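Local coordinates for MEM-A1 (PDB 6E0S), which probably hydrolyses beta-lactam antibiotics as a zinc-dependent, subclass B3 metallo-beta-lactamase from a soil metagenome, at residues A[32-37]-A[253-258]. Sequence-based numbering, arbitrary orientation.
Sequences AVFGST and LGSAAF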
ATOM      1  N   ALA A  32      13.653   3.162  10.902  1.00 18.75           N
ATOM      2  CA  ALA A  32      13.880   1.779  10.518  1.00 17.54           C
ATOM      3  C   ALA A  32      12.804   0.886  11.105  1.00 18.28           C
ATOM      4  O   ALA A  32      12.426   1.041  12.271  1.00 20.11           O
ATOM      5  CB  ALA A  32      15.247   1.309  11.012  1.00 18.43           C
ATOM      6  N   VAL A  33      12.329  -0.075  10.303  1.00 17.55           N
ATOM      7  CA  VAL A  33      11.314  -0.993  10.796  1.00 18.76           C
ATOM      8  C   VAL A  33      12.023  -2.308  11.118  1.00 19.25           C
ATOM      9  O   VAL A  33      11.994  -2.778  12.257  1.00 18.92           O
ATOM     10  CB  VAL A  33      10.160  -1.182   9.791  1.00 18.76           C
ATOM     11  CG1 VAL A  33       9.167  -2.141  10.331  1.00 18.50           C
ATOM     12  CG2 VAL A  33       9.471   0.191   9.541  1.00 20.17           C
ATOM     13  N   PHE A  34      12.679  -2.891  10.120  1.00 19.68           N
ATOM     14  CA  PHE A  34      13.404  -4.148  10.284  1.00 19.01           C
ATOM     15  C   PHE A  34      14.452  -4.244   9.185  1.00 18.66           C
ATOM     16  O   PHE A  34      14.115  -4.124   8.014  1.00 18.22           O
ATOM     17  CB  PHE A  34      12.447  -5.330  10.209  1.00 19.91           C
ATOM     18  CG  PHE A  34      12.976  -6.570  10.848  1.00 22.36           C
ATOM     19  CD1 PHE A  34      12.732  -6.807  12.190  1.00 23.11           C
ATOM     20  CD2 PHE A  34      13.743  -7.474  10.128  1.00 19.44           C
ATOM     21  CE1 PHE A  34      13.211  -7.950  12.815  1.00 23.05           C
ATOM     22  CE2 PHE A  34      14.231  -8.636  10.746  1.00 20.69           C
ATOM     23  CZ  PHE A  34      13.961  -8.863  12.095  1.00 22.45           C
ATOM     24  N   GLY A  35      15.714  -4.450   9.561  1.00 19.34           N
ATOM     25  CA  GLY A  35      16.730  -4.620   8.523  1.00 21.47           C
ATOM     26  C   GLY A  35      16.814  -3.361   7.670  1.00 20.06           C
ATOM     27  O   GLY A  35      16.823  -2.237   8.188  1.00 21.02           O
ATOM     28  N   SER A  36      16.800  -3.542   6.342  1.00 18.94           N
ATOM     29  CA  SER A  36      16.925  -2.436   5.386  1.00 17.58           C
ATOM     30  C   SER A  36      15.571  -1.837   4.988  1.00 18.10           C
ATOM     31  O   SER A  36      15.500  -1.059   4.016  1.00 16.81           O
ATOM     32  CB  SER A  36      17.689  -2.897   4.125  1.00 18.39           C
ATOM     33  OG  SER A  36      16.890  -3.690   3.251  1.00 20.90           O
ATOM     34  N   THR A  37      14.518  -2.148   5.741  1.00 18.74           N
ATOM     35  CA  THR A  37      13.159  -1.685   5.464  1.00 16.07           C
ATOM     36  C   THR A  37      12.835  -0.513   6.378  1.00 16.47           C
ATOM     37  O   THR A  37      12.982  -0.612   7.606  1.00 15.75           O
ATOM     38  CB  THR A  37      12.138  -2.809   5.675  1.00 16.58           C
ATOM     39  OG1 THR A  37      12.297  -3.777   4.638  1.00 17.30           O
ATOM     40  CG2 THR A  37      10.686  -2.276   5.594  1.00 17.02           C
ATOM     41  N   LEU A 253      11.685  -1.907  22.985  1.00 28.03           N
ATOM     42  CA  LEU A 253      11.814  -3.251  22.435  1.00 28.68           C
ATOM     43  C   LEU A 253      12.679  -3.341  21.187  1.00 28.34           C
ATOM     44  O   LEU A 253      12.983  -4.457  20.743  1.00 27.36           O
ATOM     45  CB  LEU A 253      10.421  -3.836  22.115  1.00 28.00           C
ATOM     46  CG  LEU A 253       9.458  -3.973  23.293  1.00 29.34           C
ATOM     47  CD1 LEU A 253       8.085  -4.504  22.871  1.00 27.86           C
ATOM     48  CD2 LEU A 253      10.047  -4.838  24.405  1.00 32.45           C
ATOM     49  N   GLY A 254      13.062  -2.218  20.593  1.00 28.22           N
ATOM     50  CA  GLY A 254      13.763  -2.306  19.330  1.00 27.56           C
ATOM     51  C   GLY A 254      12.821  -2.751  18.224  1.00 26.77           C
ATOM     52  O   GLY A 254      11.603  -2.517  18.251  1.00 26.50           O
ATOM     53  N   SER A 255      13.391  -3.439  17.244  1.00 24.96           N
ATOM     54  CA  SER A 255      12.600  -3.790  16.077  1.00 23.55           C
ATOM     55  C   SER A 255      11.546  -4.841  16.398  1.00 22.89           C
ATOM     56  O   SER A 255      10.576  -4.971  15.645  1.00 21.82           O
ATOM     57  CB  SER A 255      13.499  -4.286  14.953  1.00 24.55           C
ATOM     58  OG  SER A 255      14.185  -5.450  15.395  1.00 27.74           O
ATOM     59  N   ALA A 256      11.721  -5.605  17.483  1.00 23.03           N
ATOM     60  CA  ALA A 256      10.682  -6.551  17.884  1.00 22.97           C
ATOM     61  C   ALA A 256       9.353  -5.857  18.210  1.00 21.85           C
ATOM     62  O   ALA A 256       8.309  -6.516  18.202  1.00 21.61           O
ATOM     63  CB  ALA A 256      11.152  -7.360  19.091  1.00 23.60           C
ATOM     64  N   ALA A 257       9.364  -4.551  18.502  1.00 20.69           N
ATOM     65  CA  ALA A 257       8.107  -3.841  18.724  1.00 21.55           C
ATOM     66  C   ALA A 257       7.160  -4.003  17.547  1.00 19.67           C
ATOM     67  O   ALA A 257       5.938  -3.979  17.723  1.00 18.77           O
ATOM     68  CB  ALA A 257       8.369  -2.360  18.968  1.00 20.59           C
ATOM     69  N   PHE A 258       7.703  -4.162  16.342  1.00 19.10           N
ATOM     70  CA  PHE A 258       6.872  -4.228  15.148  1.00 18.65           C
ATOM     71  C   PHE A 258       6.316  -5.609  14.893  1.00 19.21           C
ATOM     72  O   PHE A 258       5.392  -5.735  14.080  1.00 19.18           O
ATOM     73  CB  PHE A 258       7.670  -3.755  13.921  1.00 18.95           C
ATOM     74  CG  PHE A 258       8.089  -2.325  14.019  1.00 19.92           C
ATOM     75  CD1 PHE A 258       7.155  -1.317  13.860  1.00 21.31           C
ATOM     76  CD2 PHE A 258       9.400  -1.982  14.283  1.00 20.13           C
ATOM     77  CE1 PHE A 258       7.539   0.023  13.957  1.00 20.01           C
ATOM     78  CE2 PHE A 258       9.784  -0.659  14.386  1.00 20.99           C
ATOM     79  CZ  PHE A 258       8.842   0.346  14.235  1.00 19.46           C
TER
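A classic beta bulge in the edge strand 31-34 meets the 3-10 turn 255-258 through Val33 and Phe258. Val33 and Phe34 lie opposite the single residue Thr37, whose O accepts Val33 N at 2.8 Å and, weakly, Phe34 N at 3.4 Å. Val33 CG1 stands 4.0 Å from the centroid of the Phe258 ring, 18° off its normal, consistent with a CH-pi contact over one face, offset toward the rim; Phe258 CG is 3.8 Å from this methyl. A chi1 of 179° puts CG1 beside the carbonyl carbon, on the same side of the ring plane as Val33 O, while CG2 lies beside the backbone N. The carbonyl O of Val33 packs against both residues, 3.4 Å from CD2 of Phe258 and 3.4 Å from CB of Ser255. In the alpha-beta/beta-alpha fold of metallo-beta-lactamases, the bulge ends the outer strand of the seven-stranded sheet, and a type II' turn follows, with Thr37 N to Phe34 O at 3.0 Å. Phe34 CE1 approaches Ser255 OG obliquely, at 3.7 Å. That hydroxyl bonds to Glu182, whose other carboxylate oxygen accepts a hydrogen bond from Gly35 N, tying both segments to strand 174-182. Ile232 of the second sheet touches Val33, Phe34 and Phe258 alike.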